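Sialidase B (Streptococcus pneumoniae serotype 4, PDB 4XJW) hydrolyses alpha-(2->3)-, alpha-(2->6)- and alpha-(2->8)-linked terminal sialic acids of oligosaccharides, glycoproteins and glycolipids. Local coordinates at residues G228-S233 / N639-S644; Y205-T210 / E631-W636. The protein carries 1 engineered substitution. All coordinates share one frame; numbering follows the deposited sequence. Where two conformers were deposited one is given.

Contact 1: residues G228-S233 / N639-S644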
ATOM      1  N   GLY A 228       2.162  10.574  -6.049  1.00 10.41           N
ATOM      2  CA  GLY A 228       0.999  11.401  -6.353  1.00 10.91           C
ATOM      3  C   GLY A 228      -0.254  10.888  -5.670  1.00 12.15           C
ATOM      4  O   GLY A 228      -1.242  10.508  -6.321  1.00 11.57           O
ATOM      5  N   GLY A 229      -0.231  10.880  -4.341  1.00 11.67           N
ATOM      6  CA  GLY A 229      -1.297  10.242  -3.590  1.00  7.96           C
ATOM      7  C   GLY A 229      -1.231   8.735  -3.788  1.00  9.31           C
ATOM      8  O   GLY A 229      -0.216   8.209  -4.249  1.00  9.81           O
ATOM      9  N   THR A 230      -2.317   8.037  -3.474  1.00  8.38           N
ATOM     10  CA  THR A 230      -2.353   6.575  -3.573  1.00 10.06           C
ATOM     11  C   THR A 230      -2.797   6.044  -4.936  1.00 11.32           C
ATOM     12  O   THR A 230      -2.856   4.829  -5.128  1.00 12.60           O
ATOM     13  CB  THR A 230      -3.216   5.961  -2.468  1.00 10.50           C
ATOM     14  OG1 THR A 230      -4.495   6.612  -2.445  1.00 10.23           O
ATOM     15  CG2 THR A 230      -2.544   6.106  -1.111  1.00 11.34           C
ATOM     16  N   HIS A 231      -3.096   6.945  -5.880  1.00  9.08           N
ATOM     17  CA  HIS A 231      -3.613   6.547  -7.196  1.00 10.81           C
ATOM     18  C   HIS A 231      -2.727   5.540  -7.939  1.00 11.93           C
ATOM     19  O   HIS A 231      -1.490   5.636  -7.911  1.00 10.84           O
ATOM     20  CB  HIS A 231      -3.768   7.758  -8.118  1.00 12.06           C
ATOM     21  CG  HIS A 231      -4.735   8.789  -7.638  1.00 11.36           C
ATOM     22  ND1 HIS A 231      -6.012   8.487  -7.212  1.00 10.13           N
ATOM     23  CD2 HIS A 231      -4.618  10.138  -7.549  1.00 11.76           C
ATOM     24  CE1 HIS A 231      -6.637   9.602  -6.871  1.00 11.20           C
ATOM     25  NE2 HIS A 231      -5.811  10.617  -7.071  1.00  9.11           N
ATOM     26  N   ASP A 232      -3.360   4.593  -8.628  1.00 10.63           N
ATOM     27  CA  ASP A 232      -2.640   3.761  -9.581  1.00  9.77           C
ATOM     28  C   ASP A 232      -2.116   4.648 -10.715  1.00 11.37           C
ATOM     29  O   ASP A 232      -2.566   5.789 -10.879  1.00 13.09           O
ATOM     30  CB  ASP A 232      -3.550   2.714 -10.240  1.00 12.20           C
ATOM     31  CG  ASP A 232      -4.123   1.694  -9.272  1.00 16.77           C
ATOM     32  OD1 ASP A 232      -3.761   1.683  -8.086  1.00 15.14           O
ATOM     33  OD2 ASP A 232      -4.983   0.899  -9.730  1.00 23.45           O
ATOM     34  N   SER A 233      -1.213   4.111 -11.525  1.00 11.00           N
ATOM     35  CA  SER A 233      -0.784   4.768 -12.762  1.00 10.09           C
ATOM     36  C   SER A 233      -2.008   5.172 -13.603  1.00 12.12           C
ATOM     37  O   SER A 233      -3.004   4.453 -13.580  1.00 13.36           O
ATOM     38  CB  SER A 233       0.101   3.822 -13.566  1.00  9.80           C
ATOM     39  OG  SER A 233       1.242   3.442 -12.814  1.00 12.33           O
ATOM     40  N   ASN A 639     -13.381   7.274  -0.024  1.00  9.82           N
ATOM     41  CA  ASN A 639     -13.235   8.067   1.195  1.00 10.25           C
ATOM     42  C   ASN A 639     -11.894   7.861   1.886  1.00  8.10           C
ATOM     43  O   ASN A 639     -11.585   8.563   2.845  1.00  9.95           O
ATOM     44  CB  ASN A 639     -14.353   7.760   2.192  1.00  9.97           C
ATOM     45  CG  ASN A 639     -14.512   8.859   3.242  1.00 10.79           C
ATOM     46  OD1 ASN A 639     -14.780  10.014   2.903  1.00 12.96           O
ATOM     47  ND2 ASN A 639     -14.357   8.506   4.517  1.00 12.23           N
ATOM     48  N   GLU A 640     -11.115   6.887   1.423  1.00  9.24           N
ATOM     49  CA  GLU A 640      -9.868   6.543   2.118  1.00  9.43           C
ATOM     50  C   GLU A 640      -8.629   6.654   1.232  1.00  9.55           C
ATOM     51  O   GLU A 640      -7.633   5.987   1.478  1.00  9.52           O
ATOM     52  CB  GLU A 640      -9.989   5.158   2.783  1.00  8.77           C
ATOM     53  CG  GLU A 640     -11.191   5.066   3.732  1.00 10.99           C
ATOM     54  CD  GLU A 640     -11.145   3.933   4.735  1.00 10.31           C
ATOM     55  OE1 GLU A 640     -10.163   3.137   4.729  1.00 10.63           O
ATOM     56  OE2 GLU A 640     -12.096   3.850   5.549  1.00 11.21           O
ATOM     57  N   LEU A 641      -8.713   7.488   0.194  1.00  9.94           N
ATOM     58  CA  LEU A 641      -7.574   7.787  -0.673  1.00  9.64           C
ATOM     59  C   LEU A 641      -6.529   8.566   0.101  1.00  9.17           C
ATOM     60  O   LEU A 641      -6.853   9.297   1.040  1.00  9.48           O
ATOM     61  CB  LEU A 641      -8.021   8.649  -1.854  1.00  9.55           C
ATOM     62  CG  LEU A 641      -9.123   8.042  -2.716  1.00  8.50           C
ATOM     63  CD1 LEU A 641      -9.560   9.072  -3.727  1.00 11.97           C
ATOM     64  CD2 LEU A 641      -8.603   6.814  -3.425  1.00 11.43           C
ATOM     65  N   HIS A 642      -5.265   8.388  -0.275  1.00  9.10           N
ATOM     66  CA  HIS A 642      -4.191   9.290   0.157  1.00  7.76           C
ATOM     67  C   HIS A 642      -3.965   9.300   1.669  1.00 10.61           C
ATOM     68  O   HIS A 642      -3.900  10.374   2.297  1.00 10.37           O
ATOM     69  CB  HIS A 642      -4.437  10.721  -0.355  1.00  8.38           C
ATOM     70  CG  HIS A 642      -4.926  10.772  -1.774  1.00  7.53           C
ATOM     71  ND1 HIS A 642      -4.452   9.923  -2.754  1.00  9.34           N
ATOM     72  CD2 HIS A 642      -5.891  11.524  -2.352  1.00 10.86           C
ATOM     73  CE1 HIS A 642      -5.092  10.172  -3.887  1.00  7.29           C
ATOM     74  NE2 HIS A 642      -5.958  11.149  -3.677  1.00  9.12           N
ATOM     75  N   LEU A 643      -3.830   8.105   2.240  1.00 10.80           N
ATOM     76  CA  LEU A 643      -3.516   7.950   3.656  1.00  9.76           C
ATOM     77  C   LEU A 643      -2.072   7.534   3.786  1.00  9.34           C
ATOM     78  O   LEU A 643      -1.616   6.664   3.037  1.00 12.26           O
ATOM     79  CB  LEU A 643      -4.395   6.881   4.309  1.00 10.40           C
ATOM     80  CG  LEU A 643      -5.910   7.002   4.121  1.00  9.13           C
ATOM     81  CD1 LEU A 643      -6.631   5.805   4.724  1.00 11.29           C
ATOM     82  CD2 LEU A 643      -6.442   8.296   4.702  1.00 11.64           C
ATOM     83  N   SER A 644      -1.380   8.136   4.748  1.00  7.68           N
ATOM     84  CA  SER A 644       0.008   7.779   5.008  0.60  9.28           C
ATOM     85  C   SER A 644       0.171   6.735   6.112  1.00 10.63           C
ATOM     86  O   SER A 644      -0.585   6.698   7.092  1.00  9.77           O
ATOM     87  CB  SER A 644       0.813   9.025   5.339  0.60 12.05           C
ATOM     88  OG  SER A 644       0.860   9.890   4.226  0.60  8.87           O
TER

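Contact 2: residues Y205-T210 / E631-W636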
ATOM      1  N   TYR A 205       3.298   8.027   0.170  1.00  9.55           N
ATOM      2  CA  TYR A 205       2.283   6.961   0.111  1.00  8.42           C
ATOM      3  C   TYR A 205       2.893   5.650  -0.353  1.00  9.24           C
ATOM      4  O   TYR A 205       3.873   5.650  -1.099  1.00  8.75           O
ATOM      5  CB  TYR A 205       1.114   7.370  -0.798  1.00  8.87           C
ATOM      6  CG  TYR A 205       0.587   8.734  -0.423  1.00  9.47           C
ATOM      7  CD1 TYR A 205      -0.317   8.885   0.634  1.00  8.26           C
ATOM      8  CD2 TYR A 205       1.070   9.869  -1.055  1.00 10.80           C
ATOM      9  CE1 TYR A 205      -0.765  10.145   1.019  1.00 10.38           C
ATOM     10  CE2 TYR A 205       0.635  11.128  -0.681  1.00 11.01           C
ATOM     11  CZ  TYR A 205      -0.266  11.258   0.351  1.00  8.46           C
ATOM     12  OH  TYR A 205      -0.662  12.514   0.718  1.00 11.70           O
ATOM     13  N   PHE A 206       2.317   4.539   0.099  1.00  8.87           N
ATOM     14  CA  PHE A 206       2.797   3.210  -0.282  1.00  7.03           C
ATOM     15  C   PHE A 206       1.617   2.310  -0.531  1.00  9.20           C
ATOM     16  O   PHE A 206       0.580   2.440   0.128  1.00  9.53           O
ATOM     17  CB  PHE A 206       3.685   2.606   0.813  1.00  9.51           C
ATOM     18  CG  PHE A 206       4.900   3.417   1.088  1.00  9.02           C
ATOM     19  CD1 PHE A 206       6.030   3.277   0.297  1.00  8.24           C
ATOM     20  CD2 PHE A 206       4.889   4.369   2.090  1.00  9.41           C
ATOM     21  CE1 PHE A 206       7.136   4.059   0.515  1.00 10.57           C
ATOM     22  CE2 PHE A 206       6.008   5.145   2.335  1.00 10.05           C
ATOM     23  CZ  PHE A 206       7.130   5.000   1.537  1.00  9.92           C
ATOM     24  N   ARG A 207       1.769   1.402  -1.493  1.00  9.45           N
ATOM     25  CA  ARG A 207       0.726   0.430  -1.811  1.00  8.19           C
ATOM     26  C   ARG A 207       1.402  -0.812  -2.363  1.00 10.50           C
ATOM     27  O   ARG A 207       2.568  -0.776  -2.780  1.00 10.61           O
ATOM     28  CB  ARG A 207      -0.287   0.948  -2.858  1.00  8.59           C
ATOM     29  CG  ARG A 207      -1.441   1.837  -2.305  1.00 10.75           C
ATOM     30  CD  ARG A 207      -2.780   1.539  -3.016  1.00 17.29           C
ATOM     31  NE  ARG A 207      -3.309   0.200  -2.781  1.00 17.16           N
ATOM     32  CZ  ARG A 207      -4.317  -0.347  -3.470  1.00 16.75           C
ATOM     33  NH1 ARG A 207      -4.901   0.344  -4.445  1.00 19.34           N
ATOM     34  NH2 ARG A 207      -4.745  -1.596  -3.186  1.00 15.72           N
ATOM     35  N   ILE A 208       0.654  -1.908  -2.373  1.00  7.84           N
ATOM     36  CA  ILE A 208       1.047  -3.144  -3.052  1.00  8.86           C
ATOM     37  C   ILE A 208       2.295  -3.809  -2.435  1.00  6.61           C
ATOM     38  O   ILE A 208       3.321  -3.950  -3.094  1.00  8.57           O
ATOM     39  CB  ILE A 208       1.287  -2.943  -4.579  1.00  8.89           C
ATOM     40  CG1 ILE A 208       0.327  -1.921  -5.200  1.00  9.58           C
ATOM     41  CG2 ILE A 208       1.118  -4.260  -5.306  1.00  7.28           C
ATOM     42  CD1 ILE A 208      -1.154  -2.267  -5.053  1.00 12.44           C
ATOM     43  N   PRO A 209       2.201  -4.235  -1.170  1.00  7.34           N
ATOM     44  CA  PRO A 209       3.349  -4.831  -0.473  1.00  9.01           C
ATOM     45  C   PRO A 209       3.628  -6.251  -0.931  1.00  9.51           C
ATOM     46  O   PRO A 209       2.709  -6.984  -1.330  1.00  9.54           O
ATOM     47  CB  PRO A 209       2.872  -4.883   0.976  1.00  9.97           C
ATOM     48  CG  PRO A 209       1.366  -4.989   0.870  1.00  8.87           C
ATOM     49  CD  PRO A 209       1.012  -4.130  -0.303  1.00  9.69           C
ATOM     50  N   THR A 210       4.895  -6.651  -0.837  1.00  7.62           N
ATOM     51  CA  THR A 210       5.312  -8.034  -1.068  1.00  7.26           C
ATOM     52  C   THR A 210       6.263  -8.454   0.055  1.00  8.18           C
ATOM     53  O   THR A 210       6.853  -7.604   0.736  1.00  8.79           O
ATOM     54  CB  THR A 210       5.996  -8.250  -2.439  1.00  7.97           C
ATOM     55  OG1 THR A 210       7.370  -7.851  -2.362  1.00 11.39           O
ATOM     56  CG2 THR A 210       5.279  -7.463  -3.560  1.00 12.12           C
ATOM     57  N   GLU A 631      -2.026  -3.649   3.592  1.00  8.42           N
ATOM     58  CA  GLU A 631      -2.674  -2.359   3.543  1.00  7.88           C
ATOM     59  C   GLU A 631      -3.788  -2.335   4.581  1.00  8.93           C
ATOM     60  O   GLU A 631      -4.836  -2.943   4.381  1.00  8.57           O
ATOM     61  CB  GLU A 631      -3.234  -2.136   2.130  1.00  8.52           C
ATOM     62  CG  GLU A 631      -2.140  -1.976   1.056  1.00  9.33           C
ATOM     63  CD  GLU A 631      -2.692  -1.921  -0.359  1.00  8.28           C
ATOM     64  OE1 GLU A 631      -3.874  -2.287  -0.582  1.00 10.22           O
ATOM     65  OE2 GLU A 631      -1.946  -1.462  -1.256  1.00  9.29           O
ATOM     66  N   LYS A 632      -3.571  -1.643   5.693  1.00  6.80           N
ATOM     67  CA  LYS A 632      -4.582  -1.556   6.746  1.00  6.75           C
ATOM     68  C   LYS A 632      -5.567  -0.414   6.477  1.00  9.42           C
ATOM     69  O   LYS A 632      -5.707   0.530   7.262  1.00  9.13           O
ATOM     70  CB  LYS A 632      -3.952  -1.416   8.139  1.00 10.51           C
ATOM     71  CG  LYS A 632      -4.944  -1.734   9.261  1.00  9.52           C
ATOM     72  CD  LYS A 632      -4.366  -1.530  10.644  1.00  9.43           C
ATOM     73  CE  LYS A 632      -5.404  -1.863  11.704  1.00  8.58           C
ATOM     74  NZ  LYS A 632      -5.601  -3.329  11.815  1.00  9.31           N
ATOM     75  N   TYR A 633      -6.259  -0.510   5.353  1.00  8.98           N
ATOM     76  CA  TYR A 633      -7.302   0.452   5.015  1.00  9.36           C
ATOM     77  C   TYR A 633      -8.084  -0.098   3.858  1.00  8.68           C
ATOM     78  O   TYR A 633      -7.707  -1.107   3.250  1.00  9.33           O
ATOM     79  CB  TYR A 633      -6.724   1.840   4.686  1.00  9.58           C
ATOM     80  CG  TYR A 633      -6.169   2.030   3.284  1.00 10.78           C
ATOM     81  CD1 TYR A 633      -5.012   1.374   2.863  1.00 10.25           C
ATOM     82  CD2 TYR A 633      -6.806   2.867   2.385  1.00  9.37           C
ATOM     83  CE1 TYR A 633      -4.506   1.566   1.572  1.00 11.18           C
ATOM     84  CE2 TYR A 633      -6.316   3.077   1.111  1.00  9.56           C
ATOM     85  CZ  TYR A 633      -5.161   2.433   0.703  1.00 11.58           C
ATOM     86  OH  TYR A 633      -4.689   2.653  -0.578  1.00 14.22           O
ATOM     87  N   ASP A 634      -9.200   0.545   3.563  1.00  7.46           N
ATOM     88  CA  ASP A 634      -9.987   0.101   2.436  1.00 11.63           C
ATOM     89  C   ASP A 634      -9.499   0.819   1.180  1.00 12.48           C
ATOM     90  O   ASP A 634      -9.829   1.984   0.937  1.00 11.84           O
ATOM     91  CB  ASP A 634     -11.463   0.355   2.694  1.00 10.68           C
ATOM     92  CG  ASP A 634     -12.339  -0.269   1.636  1.00  9.84           C
ATOM     93  OD1 ASP A 634     -11.929  -0.265   0.457  1.00 10.91           O
ATOM     94  OD2 ASP A 634     -13.435  -0.755   1.987  1.00 13.66           O
ATOM     95  N   SER A 635      -8.688   0.118   0.396  1.00 10.79           N
ATOM     96  CA  SER A 635      -8.024   0.718  -0.758  1.00  9.27           C
ATOM     97  C   SER A 635      -8.948   0.836  -1.976  1.00  8.48           C
ATOM     98  O   SER A 635      -8.525   1.305  -3.037  1.00 11.96           O
ATOM     99  CB  SER A 635      -6.746  -0.060  -1.106  1.00  9.96           C
ATOM    100  OG  SER A 635      -7.067  -1.325  -1.664  1.00 12.99           O
ATOM    101  N   TRP A 636     -10.202   0.417  -1.827  1.00 10.93           N
ATOM    102  CA  TRP A 636     -11.195   0.647  -2.866  1.00  8.99           C
ATOM    103  C   TRP A 636     -11.981   1.916  -2.568  1.00 12.23           C
ATOM    104  O   TRP A 636     -12.372   2.644  -3.480  1.00 12.40           O
ATOM    105  CB  TRP A 636     -12.152  -0.543  -2.979  1.00 10.01           C
ATOM    106  CG  TRP A 636     -13.030  -0.491  -4.214  1.00 10.75           C
ATOM    107  CD1 TRP A 636     -14.304  -0.012  -4.307  1.00 12.49           C
ATOM    108  CD2 TRP A 636     -12.678  -0.957  -5.514  1.00 10.88           C
ATOM    109  NE1 TRP A 636     -14.767  -0.155  -5.592  1.00 13.26           N
ATOM    110  CE2 TRP A 636     -13.786  -0.731  -6.355  1.00  9.96           C
ATOM    111  CE3 TRP A 636     -11.536  -1.546  -6.053  1.00 10.62           C
ATOM    112  CZ2 TRP A 636     -13.780  -1.070  -7.709  1.00 12.40           C
ATOM    113  CZ3 TRP A 636     -11.530  -1.884  -7.399  1.00 13.08           C
ATOM    114  CH2 TRP A 636     -12.648  -1.643  -8.213  1.00 14.31           C
TER

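Contact 1: residues G228-S233 / N639-S644
H642 reaches across to G229, T230 and H231 and joins two loops of the six-bladed beta-propeller of a family 33 sialidase: the loop between strands 219-226 and 237-244, which carries D232, the proton acceptor by similarity, and the long loop between strands 626-631 and 647-652. The imidazole can be followed outward from CB, which holds CG on the side of the backbone N, opposite the carbonyl carbon (chi1 -42°); together with chi2 this directs the ring edge at T230 N. CG lies 4.1 Å from the CA of G229. The next atom, ND1, does the main polar work: it accepts the backbone N-H of T230 at 2.9 Å between N and ND1, the donor lying almost in the ring plane and the bond being nearly straight (163°). Because G229 has no side chain, ND1 can also settle 3.3 Å from its CA. At the far end NE2 meets the carbonyl O of K277, which suits a neutral ring with its proton on NE2. With both nitrogens bonded, the rotation of the buried imidazole is fixed. One face of the ring is packed by L641 CB of its own loop, over the ring centre.

T230 OG1 sits between the backbone N and the carbonyl carbon (chi1 51°), where it accepts the N-H of H642 at 2.9 Å from N to OG1, while CG2 rests against the same backbone N. T230 and H642 thus exchange two bonds, each backbone N-H going to the other's side chain. R226, bonded to the T230 carbonyl, also forms a salt bridge with D232. H231 completes the contact with an edge-to-face pair, the planes nearly perpendicular: H642 CE1 points onto the H231 ring toward its rim, 3.3 Å from H231 NE2.

Contact 2: residues Y205-T210 / E631-W636
A buried, side-on salt bridge between R207 and E631 ties strand 205-213 of the propeller to the end of strand 626-631 and the loop that follows it. R207 uses two nitrogens, one for each carboxylate oxygen. NE donates to E631 OE2 at 2.6 Å, approaching from above the carboxylate plane, whereas NH2 reaches the syn lone pair of OE1 at 2.8 Å, and the two planes are 47° apart. OE2 takes a second bond from the opposite face of that carboxylate plane, from the backbone N of I208 (2.9 Å), and OE1 is also held by the backbone N of Y615, the nucleophile by similarity. Both carboxylate oxygens thus accept two bonds each. Bends at chi2 (-141°) and chi3 (65°) bring the R207 guanidinium between S635 CB on one face and I208 CD1 on the other, and Y633 OH touches R207 CD at 3.3 Å. The S635 hydroxyl bonds to R581. Since R207, R519 and R581 are substrate-binding residues by similarity, this geometry matches the sialidase arginine triad, in which a glutamate steadies one of the three arginines that receive the sialic acid carboxylate.

The two contacts interlock: their centres are 9 Å apart, and each draws on the 626-631 to 647-652 loop. Y205 of contact 2 is wedged against contact 1, its CD2 lying 3.5 Å from the CA of G229 and its CE1 3.4 Å from the backbone C of H642. Farther along, E640 OE1 probably accepts a hydrogen bond from D634 N (3.0 Å). Toward the active site, the side chains of T230 and R207 come within about 4 Å, and D232 touches R207; contact 1 therefore probably borders the substrate site to which contact 2 contributes R207. The bound Optactin lies elsewhere, about 14 Å from the P209 side chain.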